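Local coordinates for alternansucrase (Leuconostoc mesenteroides, PDB 6HVG), which is a large multidomain member of glycoside hydrolase family 70, joining a calcium-bearing TIM-barrel-type region to choline-binding-type repeats, at residues 185-193 with 215-223; 930-941 with 963-974. One frame throughout, in Å; residues are numbered along the deposited sequence.

Contact 1: residues 185-193 with 215-223; sequences FRDVNGKHI and GYDAQGNQL
Gly220 O takes the backbone N-H of His192 (N to O 2.9 Å, on a lone pair in the carbonyl plane) and a CA-H contact from Lys191. This joins the 185-193 hairpin, closed by a type II' turn and lying in a choline-binding repeat, to the type I turn Asp217-Gly220 that follows the next hairpin; successive hairpins meeting in this way are consistent with the solenoid of this repeat family. Gly220 sets its CA 3.8 Å from Ile193 CG1, with no side chain between the turn and the strand. Carboxylate Asp217 braces the turn: OD1 accepts Asn221 N, at 2.7 Å, and OD2 accepts Asn221 ND2 within the amide plane. Beside the turn, Phe185, His192 and Tyr216 form an aromatic cluster. With CG anti to the backbone N (chi1 -158°), the His192 ring comes edge-to-face onto Tyr216, its edge toward the tyrosine face, centroids 4.9 Å apart. Asp207 OD2 bonds to His192 NE2; Asp187 OD1 lies on the ND1 side, modelled too close to be judged. Phe185 meets Tyr216 obliquely, CE1 to CD1 4.0 Å, while His192 CB sits over the tyrosine face, 3.6 Å from Tyr216 CE2.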
loop_
_atom_site.group_PDB
_atom_site.type_symbol
_atom_site.label_atom_id
_atom_site.label_comp_id
_atom_site.label_asym_id
_atom_site.label_seq_id
_atom_site.Cartn_x
_atom_site.Cartn_y
_atom_site.Cartn_z
ATOM N N PHE A 185 37.964 -15.682 -17.803
ATOM C CA PHE A 185 37.458 -17.033 -18.077
ATOM C C PHE A 185 38.269 -18.049 -17.275
ATOM O O PHE A 185 39.490 -17.936 -17.203
ATOM C CB PHE A 185 37.647 -17.366 -19.555
ATOM C CG PHE A 185 36.444 -17.117 -20.421
ATOM C CD1 PHE A 185 35.497 -18.098 -20.571
ATOM C CD2 PHE A 185 36.300 -15.950 -21.142
ATOM C CE1 PHE A 185 34.403 -17.920 -21.389
ATOM C CE2 PHE A 185 35.206 -15.758 -21.966
ATOM C CZ PHE A 185 34.250 -16.745 -22.088
ATOM N N ARG A 186 37.620 -19.056 -16.700
ATOM C CA ARG A 186 38.348 -20.168 -16.072
ATOM C C ARG A 186 37.880 -21.513 -16.639
ATOM O O ARG A 186 36.761 -21.622 -17.123
ATOM C CB ARG A 186 38.177 -20.134 -14.555
ATOM C CG ARG A 186 38.900 -18.989 -13.849
ATOM C CD ARG A 186 40.428 -19.084 -13.931
ATOM N NE ARG A 186 40.962 -17.768 -14.288
ATOM C CZ ARG A 186 41.549 -16.917 -13.459
ATOM N NH1 ARG A 186 41.952 -15.747 -13.915
ATOM N NH2 ARG A 186 41.740 -17.223 -12.192
ATOM N N ASP A 187 38.743 -22.523 -16.599
ATOM C CA ASP A 187 38.428 -23.845 -17.134
ATOM C C ASP A 187 38.212 -24.833 -16.004
ATOM O O ASP A 187 39.155 -25.191 -15.319
ATOM C CB ASP A 187 39.574 -24.347 -18.001
ATOM C CG ASP A 187 39.699 -23.597 -19.296
ATOM O OD1 ASP A 187 38.666 -23.350 -19.948
ATOM O OD2 ASP A 187 40.841 -23.284 -19.693
ATOM N N VAL A 188 36.982 -25.293 -15.827
ATOM C CA VAL A 188 36.665 -26.317 -14.824
ATOM C C VAL A 188 35.949 -27.460 -15.531
ATOM O O VAL A 188 35.010 -27.219 -16.277
ATOM C CB VAL A 188 35.759 -25.777 -13.692
ATOM C CG1 VAL A 188 35.728 -26.751 -12.514
ATOM C CG2 VAL A 188 36.232 -24.403 -13.228
ATOM N N ASN A 189 36.392 -28.696 -15.292
ATOM C CA ASN A 189 35.892 -29.878 -16.011
ATOM C C ASN A 189 35.978 -29.632 -17.514
ATOM O O ASN A 189 37.046 -29.243 -17.995
ATOM C CB ASN A 189 34.480 -30.274 -15.541
ATOM C CG ASN A 189 34.441 -30.645 -14.063
ATOM O OD1 ASN A 189 35.332 -31.333 -13.570
ATOM N ND2 ASN A 189 33.411 -30.184 -13.351
ATOM N N GLY A 190 34.889 -29.832 -18.257
ATOM C CA GLY A 190 34.909 -29.593 -19.696
ATOM C C GLY A 190 34.407 -28.208 -20.062
ATOM O O GLY A 190 34.200 -27.908 -21.233
ATOM N N LYS A 191 34.210 -27.353 -19.064
ATOM C CA LYS A 191 33.526 -26.085 -19.262
ATOM C C LYS A 191 34.472 -24.879 -19.269
ATOM O O LYS A 191 35.392 -24.789 -18.481
ATOM C CB LYS A 191 32.449 -25.910 -18.183
ATOM C CG LYS A 191 31.449 -27.067 -18.095
ATOM C CD LYS A 191 30.857 -27.421 -19.460
ATOM C CE LYS A 191 29.485 -28.081 -19.354
ATOM N NZ LYS A 191 29.380 -29.122 -18.302
ATOM N N HIS A 192 34.214 -23.963 -20.193
ATOM C CA HIS A 192 34.918 -22.698 -20.311
ATOM C C HIS A 192 33.954 -21.628 -19.807
ATOM O O HIS A 192 33.093 -21.167 -20.539
ATOM C CB HIS A 192 35.283 -22.470 -21.783
ATOM C CG HIS A 192 36.418 -21.522 -21.998
ATOM N ND1 HIS A 192 37.682 -21.748 -21.489
ATOM C CD2 HIS A 192 36.499 -20.379 -22.721
ATOM C CE1 HIS A 192 38.483 -20.766 -21.859
ATOM N NE2 HIS A 192 37.791 -19.921 -22.605
ATOM N N ILE A 193 34.088 -21.252 -18.542
ATOM C CA ILE A 193 33.107 -20.360 -17.911
ATOM C C ILE A 193 33.678 -18.968 -17.645
ATOM O O ILE A 193 34.688 -18.829 -16.964
ATOM C CB ILE A 193 32.588 -20.941 -16.579
ATOM C CG1 ILE A 193 32.474 -22.477 -16.662
ATOM C CG2 ILE A 193 31.261 -20.294 -16.218
ATOM C CD1 ILE A 193 32.130 -23.134 -15.347
ATOM N N GLY A 215 31.501 -18.601 -28.765
ATOM C CA GLY A 215 30.537 -18.143 -27.764
ATOM C C GLY A 215 30.447 -19.146 -26.643
ATOM O O GLY A 215 30.765 -20.308 -26.837
ATOM N N TYR A 216 30.038 -18.695 -25.464
ATOM C CA TYR A 216 29.893 -19.589 -24.311
ATOM C C TYR A 216 28.737 -19.155 -23.462
ATOM O O TYR A 216 28.450 -17.971 -23.369
ATOM C CB TYR A 216 31.173 -19.639 -23.463
ATOM C CG TYR A 216 32.332 -20.229 -24.214
ATOM C CD1 TYR A 216 33.203 -19.416 -24.924
ATOM C CD2 TYR A 216 32.532 -21.608 -24.257
ATOM C CE1 TYR A 216 34.257 -19.955 -25.643
ATOM C CE2 TYR A 216 33.575 -22.159 -24.973
ATOM C CZ TYR A 216 34.439 -21.328 -25.665
ATOM O OH TYR A 216 35.477 -21.853 -26.382
ATOM N N ASP A 217 28.063 -20.119 -22.854
ATOM C CA ASP A 217 26.907 -19.825 -22.016
ATOM C C ASP A 217 27.335 -19.688 -20.549
ATOM O O ASP A 217 28.529 -19.765 -20.218
ATOM C CB ASP A 217 25.816 -20.883 -22.226
ATOM C CG ASP A 217 26.112 -22.210 -21.545
ATOM O OD1 ASP A 217 27.220 -22.448 -20.999
ATOM O OD2 ASP A 217 25.202 -23.046 -21.559
ATOM N N ALA A 218 26.356 -19.487 -19.681
ATOM C CA ALA A 218 26.605 -19.346 -18.251
ATOM C C ALA A 218 27.194 -20.605 -17.639
ATOM O O ALA A 218 27.958 -20.521 -16.688
ATOM C CB ALA A 218 25.320 -18.958 -17.529
ATOM N N GLN A 219 26.844 -21.772 -18.176
ATOM C CA GLN A 219 27.413 -23.041 -17.679
ATOM C C GLN A 219 28.743 -23.437 -18.324
ATOM O O GLN A 219 29.340 -24.453 -17.947
ATOM C CB GLN A 219 26.386 -24.171 -17.791
ATOM C CG GLN A 219 25.276 -24.008 -16.761
ATOM C CD GLN A 219 24.282 -25.153 -16.757
ATOM O OE1 GLN A 219 23.761 -25.549 -17.814
ATOM N NE2 GLN A 219 23.985 -25.683 -15.556
ATOM N N GLY A 220 29.203 -22.639 -19.286
ATOM C CA GLY A 220 30.515 -22.856 -19.903
ATOM C C GLY A 220 30.546 -23.746 -21.134
ATOM O O GLY A 220 31.600 -24.254 -21.504
ATOM N N ASN A 221 29.399 -23.895 -21.788
ATOM C CA ASN A 221 29.297 -24.707 -22.991
ATOM C C ASN A 221 29.489 -23.862 -24.239
ATOM O O ASN A 221 28.909 -22.775 -24.347
ATOM C CB ASN A 221 27.928 -25.387 -23.071
ATOM C CG ASN A 221 27.585 -26.144 -21.813
ATOM O OD1 ASN A 221 28.180 -27.192 -21.524
ATOM N ND2 ASN A 221 26.634 -25.620 -21.044
ATOM N N GLN A 222 30.279 -24.366 -25.194
ATOM C CA GLN A 222 30.376 -23.699 -26.475
ATOM C C GLN A 222 28.978 -23.652 -27.106
ATOM O O GLN A 222 28.305 -24.670 -27.220
ATOM C CB GLN A 222 31.385 -24.377 -27.410
ATOM C CG GLN A 222 31.685 -23.538 -28.658
ATOM C CD GLN A 222 32.810 -24.068 -29.512
ATOM O OE1 GLN A 222 33.497 -25.019 -29.147
ATOM N NE2 GLN A 222 32.997 -23.450 -30.674
ATOM N N LEU A 223 28.550 -22.459 -27.495
ATOM C CA LEU A 223 27.232 -22.262 -28.052
ATOM C C LEU A 223 27.233 -22.523 -29.559
ATOM O O LEU A 223 28.173 -22.170 -30.267
ATOM C CB LEU A 223 26.734 -20.848 -27.739
ATOM C CG LEU A 223 26.396 -20.631 -26.256
ATOM C CD1 LEU A 223 26.172 -19.170 -25.918
ATOM C CD2 LEU A 223 25.179 -21.440 -25.843
#

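Contact 2: residues 930-941 with 963-974; sequences LHMGKAHKNQLY and TLRTNDNGDLIF
Thr966 brings its methyl CG2 obliquely to the Tyr941 ring, 3.4 Å from CD1, while Met932 bends twice along its chain to lay CG over one face of the same ring. Leu972 fills the hollow beside them: CG lies 4.1 Å from Met932 CG, and CD1 reaches Tyr941 CB. Further along this face, Leu930 CD1 meets Leu972 CD1 and then Phe974, whose ring also meets Trp1007 edge-to-face. The hydroxyl of Thr966 occupies the position between backbone N and carbonyl carbon (chi1 59°), turned into the 936-939 turn, where OG1 lies 2.9 Å from His936 O and 3.0 Å from Gln939 O; its one proton could serve either. Gln939 O also receives the nearly straight N-H of Thr966. Gly970 has its bare CA packed into the bend of 933-937, 3.7 Å from His936 O. On the opposite face of the sheet from Tyr941, Leu940 fits between two neighbours: CD2 rests 3.7 Å from Thr963 CG2 and CD1 touches Arg965 CB. The bend of Arg965 at chi3 (-77°) folds its guanidinium back, one face over Leu940 CB, and NH1 donates in plane to Asn938 O. Backbone bonds Leu930-Leu972 and Tyr941-Leu964, each made in both directions, fasten the two ends. Two antiparallel strand pairs thus meet at turns that pack on and bond to each other, an arrangement consistent with the antiparallel beta-sandwich domain C of family 70 proteins.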
loop_
_atom_site.group_PDB
_atom_site.type_symbol
_atom_site.label_atom_id
_atom_site.label_comp_id
_atom_site.label_asym_id
_atom_site.label_seq_id
_atom_site.Cartn_x
_atom_site.Cartn_y
_atom_site.Cartn_z
ATOM N N LEU A 930 32.492 4.344 31.434
ATOM C CA LEU A 930 31.137 4.564 31.917
ATOM C C LEU A 930 31.170 5.446 33.155
ATOM O O LEU A 930 31.604 5.017 34.202
ATOM C CB LEU A 930 30.489 3.240 32.301
ATOM C CG LEU A 930 29.895 2.348 31.208
ATOM C CD1 LEU A 930 29.411 1.051 31.822
ATOM C CD2 LEU A 930 28.759 3.037 30.475
ATOM N N HIS A 931 30.693 6.675 33.045
ATOM C CA HIS A 931 30.656 7.560 34.203
ATOM C C HIS A 931 29.410 7.234 35.054
ATOM O O HIS A 931 28.358 7.873 34.944
ATOM C CB HIS A 931 30.687 9.044 33.777
ATOM C CG HIS A 931 31.855 9.402 32.921
ATOM N ND1 HIS A 931 31.811 9.348 31.544
ATOM C CD2 HIS A 931 33.102 9.806 33.247
ATOM C CE1 HIS A 931 32.984 9.703 31.058
ATOM N NE2 HIS A 931 33.785 9.985 32.072
ATOM N N MET A 932 29.568 6.235 35.914
ATOM C CA MET A 932 28.513 5.781 36.812
ATOM C C MET A 932 28.126 6.829 37.850
ATOM O O MET A 932 27.100 6.692 38.498
ATOM C CB MET A 932 28.969 4.529 37.558
ATOM C CG MET A 932 29.171 3.302 36.681
ATOM S SD MET A 932 27.617 2.675 36.023
ATOM C CE MET A 932 27.733 3.243 34.376
ATOM N N GLY A 933 28.994 7.816 38.062
ATOM C CA GLY A 933 28.656 8.991 38.840
ATOM C C GLY A 933 29.326 9.070 40.190
ATOM O O GLY A 933 29.690 8.071 40.775
ATOM N N LYS A 934 29.434 10.283 40.705
ATOM C CA LYS A 934 30.082 10.575 41.989
ATOM C C LYS A 934 29.263 10.124 43.207
ATOM O O LYS A 934 29.720 10.222 44.345
ATOM C CB LYS A 934 30.400 12.079 42.054
ATOM C CG LYS A 934 31.290 12.523 40.887
ATOM C CD LYS A 934 32.419 13.480 41.257
ATOM C CE LYS A 934 33.639 13.319 40.346
ATOM N NZ LYS A 934 33.339 13.736 38.946
ATOM N N ALA A 935 28.042 9.654 42.968
ATOM C CA ALA A 935 27.282 8.917 43.971
ATOM C C ALA A 935 27.714 7.456 44.077
ATOM O O ALA A 935 27.245 6.760 44.953
ATOM C CB ALA A 935 25.794 9.015 43.669
ATOM N N HIS A 936 28.608 7.001 43.200
ATOM C CA HIS A 936 29.087 5.623 43.223
ATOM C C HIS A 936 30.605 5.517 43.181
ATOM O O HIS A 936 31.141 4.747 42.385
ATOM C CB HIS A 936 28.494 4.857 42.043
ATOM C CG HIS A 936 27.009 4.777 42.079
ATOM N ND1 HIS A 936 26.347 3.705 42.624
ATOM C CD2 HIS A 936 26.059 5.639 41.660
ATOM C CE1 HIS A 936 25.046 3.907 42.535
ATOM N NE2 HIS A 936 24.846 5.069 41.945
ATOM N N LYS A 937 31.282 6.270 44.055
ATOM C CA LYS A 937 32.736 6.215 44.136
ATOM C C LYS A 937 33.150 4.886 44.727
ATOM O O LYS A 937 32.520 4.386 45.665
ATOM C CB LYS A 937 33.309 7.350 44.996
ATOM C CG LYS A 937 32.853 8.744 44.617
ATOM C CD LYS A 937 33.499 9.817 45.480
ATOM C CE LYS A 937 33.126 11.208 44.988
ATOM N NZ LYS A 937 33.353 12.260 46.005
ATOM N N ASN A 938 34.206 4.306 44.144
ATOM C CA ASN A 938 34.877 3.098 44.679
ATOM C C ASN A 938 34.008 1.829 44.787
ATOM O O ASN A 938 34.416 0.830 45.346
ATOM C CB ASN A 938 35.513 3.438 46.023
ATOM C CG ASN A 938 36.477 4.618 45.911
ATOM O OD1 ASN A 938 36.286 5.651 46.557
ATOM N ND2 ASN A 938 37.477 4.489 45.043
ATOM N N GLN A 939 32.837 1.868 44.175
ATOM C CA GLN A 939 31.869 0.791 44.261
ATOM C C GLN A 939 32.196 -0.366 43.309
ATOM O O GLN A 939 32.751 -0.163 42.235
ATOM C CB GLN A 939 30.487 1.342 43.913
ATOM C CG GLN A 939 29.353 0.367 44.133
ATOM C CD GLN A 939 28.054 1.066 44.458
ATOM O OE1 GLN A 939 27.962 2.296 44.428
ATOM N NE2 GLN A 939 27.039 0.280 44.775
ATOM N N LEU A 940 31.822 -1.576 43.706
ATOM C CA LEU A 940 31.993 -2.749 42.867
ATOM C C LEU A 940 30.772 -2.921 42.009
ATOM O O LEU A 940 29.634 -2.871 42.510
ATOM C CB LEU A 940 32.198 -4.001 43.713
ATOM C CG LEU A 940 32.795 -5.203 42.978
ATOM C CD1 LEU A 940 34.241 -4.920 42.583
ATOM C CD2 LEU A 940 32.749 -6.468 43.817
ATOM N N TYR A 941 31.008 -3.111 40.714
ATOM C CA TYR A 941 29.944 -3.358 39.746
ATOM C C TYR A 941 30.146 -4.740 39.089
ATOM O O TYR A 941 31.265 -5.213 38.969
ATOM C CB TYR A 941 29.922 -2.248 38.688
ATOM C CG TYR A 941 29.195 -0.999 39.119
ATOM C CD1 TYR A 941 29.769 -0.101 40.001
ATOM C CD2 TYR A 941 27.927 -0.713 38.641
ATOM C CE1 TYR A 941 29.092 1.030 40.405
ATOM C CE2 TYR A 941 27.248 0.423 39.037
ATOM C CZ TYR A 941 27.839 1.288 39.924
ATOM O OH TYR A 941 27.140 2.403 40.313
ATOM N N THR A 963 33.103 -9.089 38.184
ATOM C CA THR A 963 32.974 -7.804 38.838
ATOM C C THR A 963 34.021 -6.883 38.295
ATOM O O THR A 963 35.013 -7.305 37.756
ATOM C CB THR A 963 33.180 -7.901 40.364
ATOM O OG1 THR A 963 34.491 -8.386 40.622
ATOM C CG2 THR A 963 32.150 -8.858 40.993
ATOM N N LEU A 964 33.777 -5.604 38.457
ATOM C CA LEU A 964 34.732 -4.587 38.131
ATOM C C LEU A 964 34.417 -3.446 39.081
ATOM O O LEU A 964 33.237 -3.168 39.365
ATOM C CB LEU A 964 34.571 -4.164 36.678
ATOM C CG LEU A 964 35.524 -3.041 36.221
ATOM C CD1 LEU A 964 36.962 -3.226 36.683
ATOM C CD2 LEU A 964 35.478 -2.918 34.702
ATOM N N ARG A 965 35.454 -2.801 39.609
ATOM C CA ARG A 965 35.268 -1.754 40.607
ATOM C C ARG A 965 35.518 -0.373 40.009
ATOM O O ARG A 965 36.464 -0.185 39.252
ATOM C CB ARG A 965 36.188 -1.966 41.800
ATOM C CG ARG A 965 35.840 -1.071 42.976
ATOM C CD ARG A 965 36.754 -1.347 44.175
ATOM N NE ARG A 965 36.334 -2.572 44.853
ATOM C CZ ARG A 965 35.305 -2.664 45.710
ATOM N NH1 ARG A 965 34.591 -1.594 46.056
ATOM N NH2 ARG A 965 34.990 -3.848 46.241
ATOM N N THR A 966 34.669 0.585 40.379
ATOM C CA THR A 966 34.782 1.972 39.929
ATOM C C THR A 966 35.878 2.691 40.714
ATOM O O THR A 966 36.190 2.298 41.838
ATOM C CB THR A 966 33.456 2.731 40.118
ATOM O OG1 THR A 966 33.086 2.724 41.485
ATOM C CG2 THR A 966 32.335 2.084 39.353
ATOM N N ASN A 967 36.436 3.750 40.133
ATOM C CA ASN A 967 37.478 4.532 40.799
ATOM C C ASN A 967 36.940 5.601 41.766
ATOM O O ASN A 967 35.764 5.582 42.137
ATOM C CB ASN A 967 38.378 5.165 39.736
ATOM C CG ASN A 967 37.685 6.268 38.973
ATOM O OD1 ASN A 967 36.724 6.878 39.449
ATOM N ND2 ASN A 967 38.170 6.528 37.767
ATOM N N ASP A 968 37.812 6.514 42.192
ATOM C CA ASP A 968 37.442 7.580 43.131
ATOM C C ASP A 968 36.378 8.493 42.529
ATOM O O ASP A 968 35.420 8.862 43.206
ATOM C CB ASP A 968 38.667 8.418 43.519
ATOM C CG ASP A 968 38.667 8.806 44.983
ATOM O OD1 ASP A 968 37.584 9.072 45.548
ATOM O OD2 ASP A 968 39.779 8.854 45.568
ATOM N N ASN A 969 36.517 8.830 41.255
ATOM C CA ASN A 969 35.518 9.654 40.598
ATOM C C ASN A 969 34.275 8.908 40.184
ATOM O O ASN A 969 33.346 9.540 39.755
ATOM C CB ASN A 969 36.117 10.367 39.394
ATOM C CG ASN A 969 37.156 11.372 39.806
ATOM O OD1 ASN A 969 36.989 12.101 40.787
ATOM N ND2 ASN A 969 38.248 11.406 39.077
ATOM N N GLY A 970 34.268 7.584 40.243
ATOM C CA GLY A 970 33.062 6.821 39.937
ATOM C C GLY A 970 33.016 6.292 38.518
ATOM O O GLY A 970 31.955 5.974 38.020
ATOM N N ASP A 971 34.158 6.213 37.844
ATOM C CA ASP A 971 34.188 5.714 36.472
ATOM C C ASP A 971 34.635 4.252 36.416
ATOM O O ASP A 971 35.591 3.851 37.084
ATOM C CB ASP A 971 35.106 6.592 35.597
ATOM C CG ASP A 971 34.830 8.068 35.755
ATOM O OD1 ASP A 971 33.706 8.415 36.178
ATOM O OD2 ASP A 971 35.721 8.889 35.469
ATOM N N LEU A 972 33.934 3.475 35.593
ATOM C CA LEU A 972 34.354 2.121 35.263
ATOM C C LEU A 972 35.203 2.220 34.015
ATOM O O LEU A 972 34.681 2.600 32.965
ATOM C CB LEU A 972 33.166 1.240 34.928
ATOM C CG LEU A 972 32.272 0.751 36.057
ATOM C CD1 LEU A 972 31.191 -0.124 35.452
ATOM C CD2 LEU A 972 33.074 -0.020 37.090
ATOM N N ILE A 973 36.494 1.879 34.104
ATOM C CA ILE A 973 37.381 2.012 32.940
ATOM C C ILE A 973 37.512 0.667 32.210
ATOM O O ILE A 973 37.689 -0.374 32.834
ATOM C CB ILE A 973 38.782 2.544 33.305
ATOM C CG1 ILE A 973 38.713 3.651 34.375
ATOM C CG2 ILE A 973 39.488 3.037 32.042
ATOM C CD1 ILE A 973 38.262 4.995 33.867
ATOM N N PHE A 974 37.426 0.703 30.885
ATOM C CA PHE A 974 37.527 -0.500 30.068
ATOM C C PHE A 974 38.621 -0.333 29.022
ATOM O O PHE A 974 38.816 0.759 28.488
ATOM C CB PHE A 974 36.210 -0.788 29.346
ATOM C CG PHE A 974 35.075 -1.169 30.255
ATOM C CD1 PHE A 974 34.317 -0.195 30.877
ATOM C CD2 PHE A 974 34.762 -2.509 30.476
ATOM C CE1 PHE A 974 33.260 -0.547 31.703
ATOM C CE2 PHE A 974 33.703 -2.872 31.301
ATOM C CZ PHE A 974 32.952 -1.893 31.916
#

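Overall arrangement
Contact 1 comes first along the chain and closes before contact 2 opens. Their centres lie 65 Å apart, with nearest atoms about 45 Å from each other, and they share no sheet. Contact 1 belongs to the N-terminal series of two-stranded hairpins, 185-188/191-194 and 205-209/212-216. Contact 2 lies within the family 70 region, at strand pair 927-931/971-975 and at strands 940-947 and 962-965 of a larger antiparallel sheet. Both centres are remote from the middle of the chain, 44 and 51 Å away. They lie in separate beta-rich parts of the protein, too far apart to touch: one in the repeat region, the other in family 70 sheets distinct from the eight-stranded parallel barrel sheet.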